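Local coordinates for protein fatty acid amide hydrolase (Candida albicans, PDB 6KVR) that is an amidase-family enzyme that probably hydrolyses amides of monocarboxylic acids to the free carboxylate and ammonium, at residues Asn441-Arg444 and Asp445-Asp449; Pro382-Thr385 and Lys386-Tyr389. All coordinates share one frame; numbering follows the deposited sequence.

Interaction 1. Residues Asn441-Arg444 and Asp445-Asp449; sequences NVTR and DQLRD
R444 and D445, neighbours on helix 434-457, form a salt bridge on the face of this alpha helix turned to the second subunit, and R448, one turn further on, stacks on R444. Both NE and NH2 of R444 reach the same carboxylate oxygen: NE to OD1 of D445 is 3.1 Å and NH2 to that OD1 is 3.2 Å. They arrive from one face of the carboxylate, whose plane is turned 30° from the guanidinium. The chain of R444 gets there by a bend at chi3 (69°), which brings NE and the group beyond it alongside D445, with OD1 at the guanidinium edge, close to its plane. NH1 gives to the backbone oxygen of S291, and NH2 has a second partner in a salt bridge to E290 of the second subunit. R448 lies alongside with its guanidinium almost flat on that of R444, centres 4.5 Å apart; two carboxylates around R444 probably offset the like charge. The NE of R448 is satisfied by the carbonyl of I489. N441 joins the same polar group, its OD1 bonded to the hydroxyl of S291 and its ND2 to the carbonyl of G288 of the second subunit. Regular i to i+4 bonds satisfy the backbone underneath, among them R448 N to R444 O at 2.9 Å. Farther round the helix a water lies 2.6 Å from OG1 of T443 and donates to OE1 of Q446, while CG1 of V442 packs against the same glutamine, 4.0 Å from its NE2.

Interaction 2. Residues Pro382-Thr385 and Lys386-Tyr389; sequences PPNT and KLAY
T385 and N384 start helix 385-397, and their carbonyls accept the first bonds of an alpha-helical N-terminus. N384 sits at the N-cap position, but its side chain makes no capping bond. Its main-chain oxygen takes the amide of A388 in the carbonyl plane, with 2.9 Å from N to O, and the oxygen of T385 receives Y389 N at 2.8 Å. A water also meets the amide of L387, in the first turn: it accepts from L387 N at 3.1 Å and donates to OD1 of N384 at 3.2 Å, so the asparagine reaches the turn through solvent. ND2 of N384 is bonded to OE1 of Q450. In T385 the hydroxyl stands between the backbone N and the carbonyl carbon (chi1 53°). There OG1 comes within 3.2 Å of K386 N at a poor angle, and its hydrogen bond is made to the carbonyl of D350. The chain of K386 is fully extended, and its CB rests against the carbonyl carbon of T385. A388 sets its small CB against the first turn, 3.6 Å from N384 O. The loop leading in from strand 376-379, an edge strand of the central sheet within this chain, lies with N384 and T385 against helix 434-457, where they touch L447 and Y451, while A388 faces L486 and I489 of helix 482-490.

How the interactions relate
Interactions 1 and 2 lie on two helices packed against each other, with centres 11 Å apart and direct nonpolar contact. CD2 of L447 rests 3.7 Å from CB of N384, CG2 of T443 is 3.8 Å from CD2 of L387, and CD1 of L447 is 3.9 Å from CA of A388. The T443 and L447 side of helix 434-457 therefore meets the start of helix 385-397, while N441 and R444 reach across to the second subunit. Neither contact contains a predicted catalytic residue, and both stand back from the predicted substrate site: side chain to side chain, R448 is about 10 Å from I254 and Y389 about 9 Å from G255.

Interaction 1. Residues Asn441-Arg444 and Asp445-Asp449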
# COMPACT_ATOMS: atom_id res chain seq x y z
N ASN A 441 -2.65 -13.30 -3.40
CA ASN A 441 -2.61 -11.86 -3.69
C ASN A 441 -3.27 -11.54 -5.02
O ASN A 441 -3.94 -10.51 -5.15
CB ASN A 441 -1.16 -11.37 -3.72
CG ASN A 441 -0.49 -11.37 -2.36
OD1 ASN A 441 -1.15 -11.42 -1.31
ND2 ASN A 441 0.85 -11.29 -2.37
N VAL A 442 -3.03 -12.38 -6.04
CA VAL A 442 -3.63 -12.17 -7.36
C VAL A 442 -5.15 -12.25 -7.26
O VAL A 442 -5.87 -11.39 -7.79
CB VAL A 442 -3.07 -13.19 -8.38
CG1 VAL A 442 -3.93 -13.21 -9.65
CG2 VAL A 442 -1.61 -12.88 -8.73
N THR A 443 -5.65 -13.28 -6.58
CA THR A 443 -7.09 -13.41 -6.34
C THR A 443 -7.66 -12.17 -5.66
O THR A 443 -8.72 -11.66 -6.04
CB THR A 443 -7.36 -14.65 -5.49
OG1 THR A 443 -6.91 -15.81 -6.18
CG2 THR A 443 -8.82 -14.76 -5.18
N ARG A 444 -6.97 -11.68 -4.63
CA ARG A 444 -7.41 -10.48 -3.92
C ARG A 444 -7.53 -9.29 -4.87
O ARG A 444 -8.50 -8.52 -4.80
CB ARG A 444 -6.43 -10.15 -2.79
CG ARG A 444 -6.70 -8.85 -2.07
CD ARG A 444 -5.46 -8.40 -1.31
NE ARG A 444 -4.42 -7.99 -2.25
CZ ARG A 444 -3.15 -7.78 -1.94
NH1 ARG A 444 -2.70 -7.89 -0.70
NH2 ARG A 444 -2.30 -7.43 -2.91
N ASP A 445 -6.55 -9.11 -5.73
CA ASP A 445 -6.59 -7.96 -6.63
C ASP A 445 -7.73 -8.10 -7.63
O ASP A 445 -8.38 -7.10 -7.96
CB ASP A 445 -5.24 -7.81 -7.32
CG ASP A 445 -4.15 -7.33 -6.36
OD1 ASP A 445 -4.50 -6.93 -5.21
OD2 ASP A 445 -2.96 -7.33 -6.76
N GLN A 446 -8.00 -9.32 -8.10
CA GLN A 446 -9.12 -9.53 -9.02
C GLN A 446 -10.45 -9.22 -8.35
O GLN A 446 -11.34 -8.63 -8.97
CB GLN A 446 -9.11 -10.96 -9.56
CG GLN A 446 -8.06 -11.17 -10.62
CD GLN A 446 -7.80 -12.64 -10.89
OE1 GLN A 446 -8.21 -13.49 -10.11
NE2 GLN A 446 -7.15 -12.94 -12.01
N LEU A 447 -10.61 -9.64 -7.09
CA LEU A 447 -11.84 -9.35 -6.35
C LEU A 447 -12.02 -7.85 -6.15
O LEU A 447 -13.12 -7.32 -6.32
CB LEU A 447 -11.82 -10.06 -5.00
CG LEU A 447 -11.90 -11.58 -5.09
CD1 LEU A 447 -11.43 -12.16 -3.78
CD2 LEU A 447 -13.32 -12.03 -5.43
N ARG A 448 -10.94 -7.17 -5.75
CA ARG A 448 -11.00 -5.73 -5.55
C ARG A 448 -11.43 -5.00 -6.82
O ARG A 448 -12.24 -4.06 -6.77
CB ARG A 448 -9.64 -5.21 -5.09
CG ARG A 448 -9.38 -5.48 -3.62
CD ARG A 448 -7.98 -5.03 -3.21
NE ARG A 448 -7.70 -5.42 -1.84
CZ ARG A 448 -6.64 -5.02 -1.14
NH1 ARG A 448 -5.70 -4.27 -1.69
NH2 ARG A 448 -6.54 -5.38 0.14
N ASP A 449 -10.91 -5.42 -7.98
CA ASP A 449 -11.31 -4.78 -9.23
C ASP A 449 -12.76 -5.10 -9.55
O ASP A 449 -13.51 -4.22 -9.97
CB ASP A 449 -10.38 -5.20 -10.37
CG ASP A 449 -9.05 -4.46 -10.34
OD1 ASP A 449 -9.03 -3.27 -9.97
OD2 ASP A 449 -8.01 -5.07 -10.70
O HOH W 1 -8.12 -16.32 -8.42

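Interaction 2. Residues Pro382-Thr385 and Lys386-Tyr389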
# COMPACT_ATOMS: atom_id res chain seq x y z
N PRO A 382 -24.01 -10.24 -4.19
CA PRO A 382 -22.57 -9.95 -4.29
C PRO A 382 -21.80 -11.14 -4.83
O PRO A 382 -21.98 -12.28 -4.36
CB PRO A 382 -22.17 -9.64 -2.84
CG PRO A 382 -23.15 -10.41 -2.02
CD PRO A 382 -24.46 -10.35 -2.79
N PRO A 383 -20.94 -10.93 -5.82
CA PRO A 383 -20.30 -12.06 -6.51
C PRO A 383 -19.05 -12.56 -5.80
O PRO A 383 -18.35 -11.83 -5.10
CB PRO A 383 -19.93 -11.47 -7.88
CG PRO A 383 -19.74 -10.00 -7.61
CD PRO A 383 -20.65 -9.63 -6.46
N ASN A 384 -18.79 -13.85 -6.00
CA ASN A 384 -17.54 -14.48 -5.57
C ASN A 384 -17.30 -14.39 -4.07
O ASN A 384 -16.15 -14.44 -3.64
CB ASN A 384 -16.34 -13.89 -6.31
CG ASN A 384 -16.14 -14.50 -7.66
OD1 ASN A 384 -16.26 -15.71 -7.82
ND2 ASN A 384 -15.84 -13.67 -8.65
N THR A 385 -18.37 -14.26 -3.26
CA THR A 385 -18.18 -14.21 -1.81
C THR A 385 -17.56 -15.50 -1.27
O THR A 385 -16.81 -15.46 -0.29
CB THR A 385 -19.50 -13.91 -1.09
OG1 THR A 385 -20.51 -14.84 -1.51
CG2 THR A 385 -19.98 -12.47 -1.38
N LYS A 386 -17.85 -16.64 -1.89
CA LYS A 386 -17.21 -17.88 -1.46
C LYS A 386 -15.71 -17.85 -1.72
O LYS A 386 -14.92 -18.23 -0.85
CB LYS A 386 -17.86 -19.08 -2.16
CG LYS A 386 -17.24 -20.42 -1.77
CD LYS A 386 -18.08 -21.57 -2.29
CE LYS A 386 -17.34 -22.90 -2.14
NZ LYS A 386 -18.15 -24.05 -2.64
N LEU A 387 -15.29 -17.41 -2.91
CA LEU A 387 -13.86 -17.27 -3.15
C LEU A 387 -13.23 -16.25 -2.19
O LEU A 387 -12.13 -16.47 -1.68
CB LEU A 387 -13.61 -16.88 -4.61
CG LEU A 387 -12.15 -16.77 -5.06
CD1 LEU A 387 -11.45 -18.13 -4.98
CD2 LEU A 387 -12.08 -16.20 -6.49
N ALA A 388 -13.93 -15.13 -1.95
CA ALA A 388 -13.38 -14.12 -1.05
C ALA A 388 -13.21 -14.70 0.36
O ALA A 388 -12.16 -14.51 0.98
CB ALA A 388 -14.28 -12.89 -1.02
N TYR A 389 -14.20 -15.45 0.84
CA TYR A 389 -14.14 -16.01 2.18
C TYR A 389 -12.99 -17.00 2.31
O TYR A 389 -12.21 -16.94 3.26
CB TYR A 389 -15.47 -16.68 2.53
CG TYR A 389 -15.49 -17.34 3.89
CD1 TYR A 389 -15.72 -16.60 5.05
CD2 TYR A 389 -15.27 -18.72 4.03
CE1 TYR A 389 -15.75 -17.21 6.30
CE2 TYR A 389 -15.29 -19.33 5.29
CZ TYR A 389 -15.53 -18.57 6.42
OH TYR A 389 -15.54 -19.17 7.68
O HOH W 2 -17.12 -17.73 -5.43